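Long-range contacts in 5-oxoprolinase subunit A (Thermus thermophilus, PDB 2DFA), which probably catalyses, together with PxpB and PxpC, the ATP-dependent cleavage of 5-oxoproline to L-glutamate: residues L130-F135 against A156-V161; D188-A193 against A233-E238. One frame throughout, in Å; residues are numbered along the deposited sequence.

In the fold
Followed from the N terminus, the chain first lays down the strands and helices up to helix 122-135, whose last turns provide the first half of interaction 1. After 20 intervening residues, which include strand 141-143 and helix 148-155, the chain returns along 156-161 and closes that loop just as it enters strand 160-164. Helix 189-201 then opens interaction 2, which closes after 39 intervening residues on helix 229-241. The two loops therefore follow in series and neither nest nor cross. The centres of interactions 1 and 2 lie 32 Å apart, on opposite sides of the chain's centre. Interaction 1 ties a helix to the approach of a strand in the parallel sheet; interaction 2 pairs two helices.

Interaction 1: residues L130-F135 against A156-V161; sequences LAVKAF and AGLRVV
K133 NZ donates to the backbone carbonyl of A156, with 2.7 Å between NZ and A156 O. The C=O...N angle is 158°, so the ammonium group comes from beyond the oxygen, somewhat off the C=O line. It is also tilted 22° out of the carbonyl plane. The lysine reaches that far because CG stands anti to the backbone N (chi1 -174°) and the rest of the chain is fully extended, which also carries its methylenes past the same oxygen: K133 CD and CE both come within 3.3 Å of A156 O.

The acceptor sits where helix 148-155 runs out. G157 leaves the helix with positive phi in a Schellman motif, turning the backbone toward strand 160-164 of the parallel sheet. The lysine thus reaches across from helix 122-135 to the C-terminal end of a neighbouring helix, where the helix dipole would be expected to favour a positive charge.

Nearer the backbone of helix 122-135 the contact becomes apolar. L158, buried just beyond the turn, divides its two methyls between successive residues of the helix: CD2 lies against the base of the lysine, 3.7 Å from K133 CB, while CD1 lies 4.0 Å from V132 CG1. V132 CB is equally near that methyl, so the valine offers its branch point as well as one arm. L158 also packs on A129, one helical turn before K133. At the outer margin L130 CD2 approaches A156 CB at 4.4 Å, a looser touch, and the methyl of A156 rests on A129 too.

Interaction 2: residues D188-A193 against A233-E238; sequences DPEEAA and ARAVRE
P189 lays its ring carbon CB against the methyl of A235, 3.5 Å from A235 CB, where helix 189-201 begins beside helix 229-241. This is a helix pair with small residues at the interface: the local axes come within 8.1 Å and run in broadly the same direction, crossing at -36°. Alanine makes that closeness possible. A193 and V236 have their CA atoms 4.2 Å apart, and no hydrogen bond links the two segments, so the join rests on van der Waals contact between short side chains and backbone.

A235 presses into the first turn of its neighbour, its CB meeting P189 O as well as the proline ring. One turn further along, A193 returns the contact: its CB sits over the peptide of A235, closest to A235 O. V236, the next residue on the same helix as A235, brings CG2, anti to the carbonyl carbon, against the backbone of A193, 3.9 Å from A193 CA. Further along helix 229-241, A239 also touches A193, while V232 touches P189 and A192.

The start of helix 189-201 is secured by D188 at the N-cap. Its carboxylate accepts a weak bond from E190 N through OD1, and a second from E191 N, which meets D188 OD2 at 3.0 Å from above the carboxylate plane, 68° out of it.

Interaction 1: residues L130-F135 against A156-V161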
loop_
_atom_site.group_PDB
_atom_site.type_symbol
_atom_site.label_atom_id
_atom_site.label_comp_id
_atom_site.label_asym_id
_atom_site.label_seq_id
_atom_site.Cartn_x
_atom_site.Cartn_y
_atom_site.Cartn_z
ATOM N N LEU A 130 6.477 -22.904 11.637
ATOM C CA LEU A 130 5.248 -23.057 12.411
ATOM C C LEU A 130 4.010 -22.570 11.665
ATOM O O LEU A 130 2.937 -23.156 11.795
ATOM C CB LEU A 130 5.374 -22.350 13.764
ATOM C CG LEU A 130 6.405 -23.019 14.691
ATOM C CD1 LEU A 130 6.408 -22.330 16.053
ATOM C CD2 LEU A 130 6.071 -24.508 14.841
ATOM N N ALA A 131 4.151 -21.502 10.883
ATOM C CA ALA A 131 3.024 -20.987 10.105
ATOM C C ALA A 131 2.590 -22.056 9.111
ATOM O O ALA A 131 1.402 -22.357 8.987
ATOM C CB ALA A 131 3.425 -19.712 9.350
ATOM N N VAL A 132 3.557 -22.618 8.397
ATOM C CA VAL A 132 3.269 -23.668 7.420
ATOM C C VAL A 132 2.645 -24.879 8.108
ATOM O O VAL A 132 1.668 -25.445 7.617
ATOM C CB VAL A 132 4.552 -24.126 6.695
ATOM C CG1 VAL A 132 4.265 -25.370 5.839
ATOM C CG2 VAL A 132 5.079 -22.997 5.821
ATOM N N LYS A 133 3.212 -25.270 9.247
ATOM C CA LYS A 133 2.706 -26.426 9.986
ATOM C C LYS A 133 1.286 -26.198 10.497
ATOM O O LYS A 133 0.452 -27.104 10.456
ATOM C CB LYS A 133 3.625 -26.754 11.170
ATOM C CG LYS A 133 3.236 -28.044 11.899
ATOM C CD LYS A 133 4.127 -28.315 13.101
ATOM C CE LYS A 133 3.859 -29.706 13.684
ATOM N NZ LYS A 133 4.789 -30.015 14.803
ATOM N N ALA A 134 1.017 -24.988 10.980
ATOM C CA ALA A 134 -0.303 -24.645 11.501
ATOM C C ALA A 134 -1.371 -24.687 10.410
ATOM O O ALA A 134 -2.530 -25.000 10.685
ATOM C CB ALA A 134 -0.269 -23.248 12.149
ATOM N N PHE A 135 -0.979 -24.372 9.177
ATOM C CA PHE A 135 -1.911 -24.375 8.050
ATOM C C PHE A 135 -2.185 -25.793 7.541
ATOM O O PHE A 135 -3.330 -26.153 7.287
ATOM C CB PHE A 135 -1.354 -23.539 6.895
ATOM C CG PHE A 135 -2.304 -23.397 5.737
ATOM C CD1 PHE A 135 -3.398 -22.537 5.817
ATOM C CD2 PHE A 135 -2.117 -24.133 4.572
ATOM C CE1 PHE A 135 -4.291 -22.416 4.753
ATOM C CE2 PHE A 135 -3.007 -24.016 3.504
ATOM C CZ PHE A 135 -4.094 -23.157 3.597
ATOM N N ALA A 156 10.598 -28.564 13.614
ATOM C CA ALA A 156 9.163 -28.286 13.646
ATOM C C ALA A 156 8.349 -29.516 13.261
ATOM O O ALA A 156 7.136 -29.553 13.462
ATOM C CB ALA A 156 8.825 -27.123 12.706
ATOM N N GLY A 157 9.019 -30.514 12.698
ATOM C CA GLY A 157 8.335 -31.733 12.305
ATOM C C GLY A 157 7.801 -31.699 10.887
ATOM O O GLY A 157 6.981 -32.538 10.512
ATOM N N LEU A 158 8.251 -30.730 10.095
ATOM C CA LEU A 158 7.800 -30.612 8.709
ATOM C C LEU A 158 8.648 -31.434 7.761
ATOM O O LEU A 158 9.817 -31.691 8.029
ATOM C CB LEU A 158 7.867 -29.159 8.228
ATOM C CG LEU A 158 6.926 -28.107 8.809
ATOM C CD1 LEU A 158 7.222 -26.762 8.153
ATOM C CD2 LEU A 158 5.489 -28.506 8.564
ATOM N N ARG A 159 8.048 -31.843 6.646
ATOM C CA ARG A 159 8.783 -32.569 5.622
ATOM C C ARG A 159 9.593 -31.484 4.923
ATOM O O ARG A 159 9.057 -30.416 4.606
ATOM C CB ARG A 159 7.831 -33.206 4.616
ATOM C CG ARG A 159 8.521 -33.677 3.348
ATOM C CD ARG A 159 7.509 -34.121 2.305
ATOM N NE ARG A 159 8.142 -34.355 1.012
ATOM C CZ ARG A 159 7.483 -34.407 -0.141
ATOM N NH1 ARG A 159 6.167 -34.244 -0.160
ATOM N NH2 ARG A 159 8.141 -34.602 -1.276
ATOM N N VAL A 160 10.874 -31.742 4.684
ATOM C CA VAL A 160 11.718 -30.751 4.027
ATOM C C VAL A 160 12.166 -31.197 2.641
ATOM O O VAL A 160 12.418 -32.376 2.409
ATOM C CB VAL A 160 12.963 -30.428 4.885
ATOM C CG1 VAL A 160 12.532 -29.904 6.246
ATOM C CG2 VAL A 160 13.832 -31.666 5.032
ATOM N N VAL A 161 12.251 -30.238 1.725
ATOM C CA VAL A 161 12.670 -30.489 0.349
ATOM C C VAL A 161 13.940 -29.686 0.089
ATOM O O VAL A 161 13.944 -28.463 0.234
ATOM C CB VAL A 161 11.579 -30.045 -0.656
ATOM C CG1 VAL A 161 12.042 -30.305 -2.074
ATOM C CG2 VAL A 161 10.280 -30.784 -0.377
#

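Interaction 2: residues D188-A193 against A233-E238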
loop_
_atom_site.group_PDB
_atom_site.type_symbol
_atom_site.label_atom_id
_atom_site.label_comp_id
_atom_site.label_asym_id
_atom_site.label_seq_id
_atom_site.Cartn_x
_atom_site.Cartn_y
_atom_site.Cartn_z
ATOM N N ASP A 188 25.823 -18.886 -18.670
ATOM C CA ASP A 188 25.687 -19.781 -19.816
ATOM C C ASP A 188 24.781 -20.962 -19.505
ATOM O O ASP A 188 25.062 -21.815 -18.667
ATOM C CB ASP A 188 27.078 -20.269 -20.232
ATOM C CG ASP A 188 26.947 -21.298 -21.350
ATOM O OD1 ASP A 188 26.164 -21.048 -22.270
ATOM O OD2 ASP A 188 27.660 -22.299 -21.316
ATOM N N PRO A 189 23.614 -20.971 -20.175
ATOM C CA PRO A 189 22.631 -22.030 -20.008
ATOM C C PRO A 189 23.247 -23.414 -20.229
ATOM O O PRO A 189 22.850 -24.405 -19.637
ATOM C CB PRO A 189 21.504 -21.773 -21.008
ATOM C CG PRO A 189 21.562 -20.292 -21.362
ATOM C CD PRO A 189 23.114 -19.976 -21.121
ATOM N N GLU A 190 24.244 -23.464 -21.136
ATOM C CA GLU A 190 24.924 -24.731 -21.392
ATOM C C GLU A 190 25.639 -25.264 -20.140
ATOM O O GLU A 190 25.546 -26.430 -19.787
ATOM C CB GLU A 190 25.936 -24.511 -22.520
ATOM C CG GLU A 190 25.348 -23.738 -23.702
ATOM C CD GLU A 190 24.355 -24.612 -24.431
ATOM O OE1 GLU A 190 23.409 -25.068 -23.804
ATOM O OE2 GLU A 190 24.512 -24.788 -25.644
ATOM N N GLU A 191 26.407 -24.369 -19.479
ATOM C CA GLU A 191 27.088 -24.783 -18.253
ATOM C C GLU A 191 26.090 -25.082 -17.130
ATOM O O GLU A 191 26.236 -26.018 -16.359
ATOM C CB GLU A 191 28.049 -23.674 -17.812
ATOM C CG GLU A 191 28.986 -24.139 -16.693
ATOM C CD GLU A 191 29.795 -22.971 -16.172
ATOM O OE1 GLU A 191 30.419 -22.286 -16.972
ATOM O OE2 GLU A 191 29.847 -22.799 -14.951
ATOM N N ALA A 192 25.069 -24.215 -17.030
ATOM C CA ALA A 192 24.041 -24.435 -16.020
ATOM C C ALA A 192 23.369 -25.798 -16.199
ATOM O O ALA A 192 23.105 -26.527 -15.254
ATOM C CB ALA A 192 23.003 -23.324 -16.156
ATOM N N ALA A 193 23.047 -26.115 -17.464
ATOM C CA ALA A 193 22.492 -27.432 -17.747
ATOM C C ALA A 193 23.492 -28.535 -17.387
ATOM O O ALA A 193 23.152 -29.585 -16.859
ATOM C CB ALA A 193 22.175 -27.494 -19.240
ATOM N N ALA A 233 16.273 -22.265 -18.482
ATOM C CA ALA A 233 15.302 -23.293 -18.125
ATOM C C ALA A 233 15.172 -24.307 -19.259
ATOM O O ALA A 233 15.107 -25.515 -19.027
ATOM C CB ALA A 233 13.948 -22.654 -17.836
ATOM N N ARG A 234 15.136 -23.804 -20.486
ATOM C CA ARG A 234 15.018 -24.661 -21.658
ATOM C C ARG A 234 16.223 -25.595 -21.712
ATOM O O ARG A 234 16.078 -26.821 -21.752
ATOM C CB ARG A 234 14.974 -23.807 -22.925
ATOM C CG ARG A 234 14.551 -24.557 -24.179
ATOM C CD ARG A 234 14.692 -23.665 -25.407
ATOM N NE ARG A 234 14.123 -22.338 -25.183
ATOM C CZ ARG A 234 12.831 -22.097 -24.985
ATOM N NH1 ARG A 234 11.957 -23.096 -24.984
ATOM N NH2 ARG A 234 12.413 -20.854 -24.777
ATOM N N ALA A 235 17.412 -25.001 -21.704
ATOM C CA ALA A 235 18.653 -25.759 -21.757
ATOM C C ALA A 235 18.714 -26.824 -20.667
ATOM O O ALA A 235 19.082 -27.968 -20.928
ATOM C CB ALA A 235 19.846 -24.813 -21.634
ATOM N N VAL A 236 18.345 -26.448 -19.446
ATOM C CA VAL A 236 18.380 -27.381 -18.327
ATOM C C VAL A 236 17.409 -28.547 -18.470
ATOM O O VAL A 236 17.790 -29.700 -18.272
ATOM C CB VAL A 236 18.099 -26.663 -16.987
ATOM C CG1 VAL A 236 18.061 -27.674 -15.851
ATOM C CG2 VAL A 236 19.174 -25.620 -16.722
ATOM N N ARG A 237 16.156 -28.256 -18.808
ATOM C CA ARG A 237 15.162 -29.313 -18.953
ATOM C C ARG A 237 15.546 -30.300 -20.052
ATOM O O ARG A 237 15.421 -31.513 -19.882
ATOM C CB ARG A 237 13.784 -28.723 -19.264
ATOM C CG ARG A 237 12.667 -29.757 -19.211
ATOM C CD ARG A 237 11.344 -29.193 -19.705
ATOM N NE ARG A 237 10.269 -30.179 -19.617
ATOM C CZ ARG A 237 9.734 -30.607 -18.478
ATOM N NH1 ARG A 237 10.170 -30.134 -17.319
ATOM N NH2 ARG A 237 8.768 -31.515 -18.497
ATOM N N GLU A 238 16.013 -29.774 -21.178
ATOM C CA GLU A 238 16.405 -30.620 -22.300
ATOM C C GLU A 238 17.588 -31.519 -21.953
ATOM O O GLU A 238 17.591 -32.708 -22.276
ATOM C CB GLU A 238 16.731 -29.753 -23.522
ATOM C CG GLU A 238 15.522 -28.989 -24.052
ATOM C CD GLU A 238 15.819 -28.196 -25.312
ATOM O OE1 GLU A 238 16.657 -27.270 -25.258
ATOM O OE2 GLU A 238 15.209 -28.500 -26.358
#